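Local coordinates for 4-methyl-5(B-hydroxyethyl)-thiazole monophosphate biosynthesis enzyme (Vibrio cholerae O1 biovar El Tor, PDB 3OT1), which is of unknown function, though it belongs to the DJ-1/PfpI superfamily and may take part in making the thiazole phosphate precursor of thiamine, at residues A[107-112]-A[116-121]; A[127-132]-A[137-142]. All coordinates share one frame; numbering follows the deposited sequence.

Interaction 1: residues A[107-112]-A[116-121]; sequences VAAICA and LVFAKQ
A112 and L116 are joined by a backbone hydrogen bond and touch again through their side chains, at the point where a central strand gives way to a helix. The L116 N-H points at A112 O over 2.8 Å with an N-H...O angle of 177°. This is an i to i+4 bond, and it belongs to the opening turn of helix 113-119. The side chain of L116 keeps to the same carbonyl. L116 CB lies 3.6 Å from A112 O, and L116 CG, placed beside the backbone N by a chi1 of -61°, stays 3.7 Å from A112 O. At the tip, L116 CD1 reaches A112 CB at 4.1 Å, so the polar bond is flanked by hydrocarbon.

Two residues on, F118 spans the gap back to the strand. F118 CZ comes within 3.5 Å of A109 CB, a close methyl contact made obliquely to the ring, and the neighbouring CE2 adds a second approach. V107 CG1 meets F118 CZ at 4.1 Å, the two side chains lying alongside one another and pointing opposite ways. The end of the F118 ring thus rests on the A109 methyl.

Between strand and helix, C111 has a positive phi (65°), as in the nucleophile elbow of DJ-1 relatives. It occupies the position of their reactive cysteine, consistent with a similar site here. Strand 106-110 runs parallel to its neighbours 74-77 and 157-160. V107 and A109 face the side packed by helices 91-102 and 113-119, whereas A108 and I110 face helix 166-178; F124 meets the F118 ring edge-to-face.

Interaction 2: residues A[127-132]-A[137-142]; sequences ARMTCH and DHIPSE
I139 reaches across to C131 and selenomethionine M129 within the long connection between helix 113-119 and strand 149-152 of this DJ-1/PfpI-type alpha/beta fold. The two segments form a loop that doubles back: their touching parts run 144° apart, and the contact is made chiefly by side chains.

Apolar contacts come first. I139 splits its branches between two partners. I139 CG1 approaches C131 SG at 3.7 Å, and I139 CG2 meets M129 CG at 3.9 Å. The terminal I139 CD1 lies 4.1 Å from both M129 SE and C131 SG. The sulfur of C131 is set between its own backbone N and carbonyl carbon, a rotamer that turns it toward I139. P114, at the start of helix 113-119, packs on both M129 and C131, and M129 also rests on L157 and T159, which ties the loop to the sheet.

Charged and polar groups lie at the more open end. The bent chain of R128 brings R128 NH2 to 3.1 Å from E142 O, a backbone oxygen that sits at the edge of the guanidinium and near its plane. NH1 of the same group makes a weak bond to L144 O. The carboxylate of E142 stays farther off, with E142 OE1 5.1 Å from R128 NH2; the opposite charges would probably attract without pairing directly.

At the other end of 137-142, a hydrogen bond between neighbours orients a ring. H138 donates from H138 ND1 to D137 OD2 over 2.9 Å with an N-H...O angle of 152°; the oxygen lies in the imidazole plane, while ND1 stands 43° out of the plane of the carboxylate.

Interaction 1 is wholly buried, about 9 Å from the centre of the chain to its own centre, and joins a central strand to the helix that follows it. Interaction 2, centred about 15 Å out, holds together two loop segments, buried around M129, C131 and I139, while R128 and E142 lie nearer the surface. Their chemistry differs accordingly: a backbone helix bond with aromatic and methyl packing in the first, isoleucine against cysteine sulfur and the selenomethionine chain, with charged groups at the margin, in the second. Helix 113-119 serves both. H132 N probably donates to C111 O at 3.0 Å, and L116 CD2 packs 3.8 Å from H138 NE2, the first linking C111 and the second helix 113-119 to the loop.

Interaction 1: residues A[107-112]-A[116-121]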
loop_
_atom_site.group_PDB
_atom_site.type_symbol
_atom_site.label_atom_id
_atom_site.label_comp_id
_atom_site.label_asym_id
_atom_site.label_seq_id
_atom_site.Cartn_x
_atom_site.Cartn_y
_atom_site.Cartn_z
ATOM N N VAL A 107 7.870 -18.386 5.952
ATOM C CA VAL A 107 6.562 -18.183 5.353
ATOM C C VAL A 107 5.906 -17.054 6.135
ATOM O O VAL A 107 5.884 -17.068 7.368
ATOM C CB VAL A 107 5.730 -19.461 5.361
ATOM C CG1 VAL A 107 4.313 -19.156 4.855
ATOM C CG2 VAL A 107 6.423 -20.547 4.521
ATOM N N ALA A 108 5.395 -16.076 5.387
ATOM C CA ALA A 108 4.799 -14.876 5.967
ATOM C C ALA A 108 3.408 -14.712 5.386
ATOM O O ALA A 108 3.236 -14.893 4.194
ATOM C CB ALA A 108 5.677 -13.668 5.627
ATOM N N ALA A 109 2.428 -14.375 6.203
ATOM C CA ALA A 109 1.071 -14.191 5.718
ATOM C C ALA A 109 0.328 -13.156 6.531
ATOM O O ALA A 109 0.559 -12.999 7.722
ATOM C CB ALA A 109 0.305 -15.518 5.751
ATOM N N ILE A 110 -0.608 -12.463 5.885
ATOM C CA ILE A 110 -1.306 -11.361 6.508
ATOM C C ILE A 110 -2.806 -11.471 6.299
ATOM O O ILE A 110 -3.280 -12.069 5.337
ATOM C CB ILE A 110 -0.727 -10.015 5.979
ATOM C CG1 ILE A 110 -1.244 -8.779 6.732
ATOM C CG2 ILE A 110 -0.904 -9.886 4.475
ATOM C CD1 ILE A 110 -0.399 -7.546 6.488
ATOM N N CYS A 111 -3.529 -10.789 7.191
ATOM C CA CYS A 111 -4.948 -10.542 7.030
ATOM C C CYS A 111 -5.785 -11.832 7.064
ATOM O O CYS A 111 -5.694 -12.579 8.029
ATOM C CB CYS A 111 -5.083 -9.711 5.733
ATOM S SG CYS A 111 -6.654 -9.127 5.186
ATOM N N ALA A 112 -6.610 -12.089 6.055
ATOM C CA ALA A 112 -7.469 -13.268 6.070
ATOM C C ALA A 112 -6.699 -14.575 5.911
ATOM O O ALA A 112 -7.215 -15.642 6.232
ATOM C CB ALA A 112 -8.555 -13.162 4.978
ATOM N N LEU A 116 -8.126 -18.288 6.714
ATOM C CA LEU A 116 -8.807 -18.986 5.636
ATOM C C LEU A 116 -7.938 -19.981 4.888
ATOM O O LEU A 116 -8.483 -20.869 4.211
ATOM C CB LEU A 116 -9.445 -18.002 4.662
ATOM C CG LEU A 116 -10.511 -17.092 5.263
ATOM C CD1 LEU A 116 -11.130 -16.218 4.169
ATOM C CD2 LEU A 116 -11.581 -17.886 6.008
ATOM N N VAL A 117 -6.609 -19.864 5.024
ATOM C CA VAL A 117 -5.690 -20.823 4.427
ATOM C C VAL A 117 -5.085 -21.733 5.510
ATOM O O VAL A 117 -5.319 -22.944 5.485
ATOM C CB VAL A 117 -4.600 -20.161 3.573
ATOM C CG1 VAL A 117 -3.730 -21.263 2.936
ATOM C CG2 VAL A 117 -5.236 -19.249 2.518
ATOM N N PHE A 118 -4.327 -21.182 6.447
ATOM C CA PHE A 118 -3.587 -22.057 7.360
ATOM C C PHE A 118 -4.517 -22.850 8.288
ATOM O O PHE A 118 -4.411 -24.076 8.389
ATOM C CB PHE A 118 -2.582 -21.296 8.220
ATOM C CG PHE A 118 -1.530 -20.511 7.464
ATOM C CD1 PHE A 118 -1.186 -20.774 6.138
ATOM C CD2 PHE A 118 -0.852 -19.496 8.139
ATOM C CE1 PHE A 118 -0.205 -20.013 5.516
ATOM C CE2 PHE A 118 0.121 -18.775 7.518
ATOM C CZ PHE A 118 0.448 -19.021 6.223
ATOM N N ALA A 119 -5.421 -22.148 8.967
ATOM C CA ALA A 119 -6.303 -22.799 9.919
ATOM C C ALA A 119 -7.213 -23.790 9.185
ATOM O O ALA A 119 -7.384 -24.913 9.662
ATOM C CB ALA A 119 -7.060 -21.788 10.735
ATOM N N LYS A 120 -7.716 -23.446 7.996
ATOM C CA LYS A 120 -8.634 -24.319 7.247
ATOM C C LYS A 120 -7.992 -25.524 6.551
ATOM O O LYS A 120 -8.641 -26.547 6.362
ATOM C CB LYS A 120 -9.440 -23.496 6.219
ATOM C CG LYS A 120 -10.426 -22.520 6.832
ATOM C CD LYS A 120 -11.420 -23.220 7.736
ATOM N N GLN A 121 -6.719 -25.424 6.169
ATOM C CA GLN A 121 -6.034 -26.470 5.407
ATOM C C GLN A 121 -4.893 -27.128 6.178
ATOM O O GLN A 121 -4.022 -27.765 5.586
ATOM C CB GLN A 121 -5.566 -25.909 4.063
ATOM C CG GLN A 121 -6.697 -25.505 3.125
ATOM C CD GLN A 121 -7.549 -26.689 2.695
ATOM O OE1 GLN A 121 -7.074 -27.839 2.632
ATOM N NE2 GLN A 121 -8.806 -26.423 2.408
#

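Interaction 2: residues A[127-132]-A[137-142]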
loop_
_atom_site.group_PDB
_atom_site.type_symbol
_atom_site.label_atom_id
_atom_site.label_comp_id
_atom_site.label_asym_id
_atom_site.label_seq_id
_atom_site.Cartn_x
_atom_site.Cartn_y
_atom_site.Cartn_z
ATOM N N ALA A 127 1.271 -23.659 15.581
ATOM C CA ALA A 127 1.986 -22.377 15.595
ATOM C C ALA A 127 1.156 -21.276 16.218
ATOM O O ALA A 127 -0.064 -21.236 16.036
ATOM C CB ALA A 127 2.366 -21.956 14.185
ATOM N N ARG A 128 1.814 -20.376 16.931
ATOM C CA ARG A 128 1.205 -19.106 17.306
ATOM C C ARG A 128 1.080 -18.250 16.055
ATOM O O ARG A 128 2.021 -18.183 15.248
ATOM C CB ARG A 128 2.051 -18.372 18.344
ATOM C CG ARG A 128 2.158 -19.079 19.665
ATOM C CD ARG A 128 2.586 -18.176 20.789
ATOM N NE ARG A 128 1.725 -16.993 20.913
ATOM C CZ ARG A 128 0.510 -16.956 21.477
ATOM N NH1 ARG A 128 -0.146 -15.796 21.531
ATOM N NH2 ARG A 128 -0.053 -18.049 22.000
HETATM N N MSE A 129 -0.072 -17.598 15.896
HETATM C CA MSE A 129 -0.300 -16.723 14.763
HETATM C C MSE A 129 -1.363 -15.714 15.063
HETATM O O MSE A 129 -2.231 -15.922 15.907
HETATM C CB MSE A 129 -0.669 -17.516 13.508
HETATM C CG MSE A 129 -1.957 -18.317 13.633
HETATM SE SE MSE A 129 -2.334 -19.399 12.077
HETATM C CE MSE A 129 -0.997 -20.749 12.293
ATOM N N THR A 130 -1.286 -14.619 14.307
ATOM C CA THR A 130 -2.349 -13.631 14.268
ATOM C C THR A 130 -2.968 -13.634 12.873
ATOM O O THR A 130 -2.558 -14.382 11.976
ATOM C CB THR A 130 -1.861 -12.224 14.674
ATOM O OG1 THR A 130 -2.979 -11.402 14.983
ATOM C CG2 THR A 130 -1.030 -11.535 13.623
ATOM N N CYS A 131 -4.011 -12.829 12.714
ATOM C CA CYS A 131 -4.729 -12.681 11.448
ATOM C C CYS A 131 -5.592 -11.445 11.562
ATOM O O CYS A 131 -5.542 -10.744 12.568
ATOM C CB CYS A 131 -5.578 -13.924 11.142
ATOM S SG CYS A 131 -6.898 -14.293 12.290
ATOM N N HIS A 132 -6.407 -11.195 10.548
ATOM C CA HIS A 132 -7.325 -10.063 10.647
ATOM C C HIS A 132 -8.274 -10.257 11.825
ATOM O O HIS A 132 -8.778 -11.352 12.015
ATOM C CB HIS A 132 -8.124 -9.943 9.365
ATOM C CG HIS A 132 -8.842 -8.656 9.260
ATOM N ND1 HIS A 132 -10.019 -8.402 9.925
ATOM C CD2 HIS A 132 -8.510 -7.529 8.597
ATOM C CE1 HIS A 132 -10.376 -7.157 9.666
ATOM N NE2 HIS A 132 -9.496 -6.616 8.843
ATOM N N ASP A 137 -11.597 -15.623 15.374
ATOM C CA ASP A 137 -12.321 -16.799 15.831
ATOM C C ASP A 137 -11.977 -18.092 15.076
ATOM O O ASP A 137 -12.367 -19.179 15.494
ATOM C CB ASP A 137 -13.839 -16.532 15.862
ATOM C CG ASP A 137 -14.462 -16.345 14.478
ATOM O OD1 ASP A 137 -15.711 -16.425 14.419
ATOM O OD2 ASP A 137 -13.763 -16.129 13.464
ATOM N N HIS A 138 -11.232 -17.973 13.979
ATOM C CA HIS A 138 -10.765 -19.135 13.235
ATOM C C HIS A 138 -9.495 -19.772 13.815
ATOM O O HIS A 138 -9.119 -20.866 13.428
ATOM C CB HIS A 138 -10.443 -18.731 11.800
ATOM C CG HIS A 138 -11.645 -18.515 10.940
ATOM N ND1 HIS A 138 -12.696 -17.696 11.292
ATOM C CD2 HIS A 138 -11.941 -18.997 9.712
ATOM C CE1 HIS A 138 -13.601 -17.703 10.329
ATOM N NE2 HIS A 138 -13.167 -18.486 9.359
ATOM N N ILE A 139 -8.808 -19.067 14.700
ATOM C CA ILE A 139 -7.527 -19.529 15.215
ATOM C C ILE A 139 -7.774 -20.166 16.595
ATOM O O ILE A 139 -8.503 -19.596 17.413
ATOM C CB ILE A 139 -6.564 -18.328 15.352
ATOM C CG1 ILE A 139 -6.484 -17.483 14.067
ATOM C CG2 ILE A 139 -5.201 -18.804 15.807
ATOM C CD1 ILE A 139 -6.150 -18.262 12.821
ATOM N N PRO A 140 -7.143 -21.320 16.885
ATOM C CA PRO A 140 -7.315 -21.880 18.239
ATOM C C PRO A 140 -6.966 -20.846 19.295
ATOM O O PRO A 140 -5.939 -20.177 19.189
ATOM C CB PRO A 140 -6.334 -23.062 18.262
ATOM C CG PRO A 140 -6.228 -23.465 16.826
ATOM C CD PRO A 140 -6.268 -22.161 16.056
ATOM N N SER A 141 -7.835 -20.695 20.293
ATOM C CA SER A 141 -7.711 -19.597 21.232
ATOM C C SER A 141 -6.355 -19.558 21.940
ATOM O O SER A 141 -5.827 -18.479 22.196
ATOM C CB SER A 141 -8.847 -19.652 22.263
ATOM O OG SER A 141 -8.845 -20.907 22.930
ATOM N N GLU A 142 -5.796 -20.727 22.245
ATOM C CA GLU A 142 -4.525 -20.810 22.959
ATOM C C GLU A 142 -3.340 -20.474 22.048
ATOM O O GLU A 142 -2.263 -20.187 22.547
ATOM C CB GLU A 142 -4.365 -22.197 23.617
ATOM C CG GLU A 142 -3.135 -22.344 24.532
ATOM C CD GLU A 142 -1.867 -22.747 23.782
ATOM O OE1 GLU A 142 -0.759 -22.498 24.304
ATOM O OE2 GLU A 142 -1.980 -23.300 22.665
#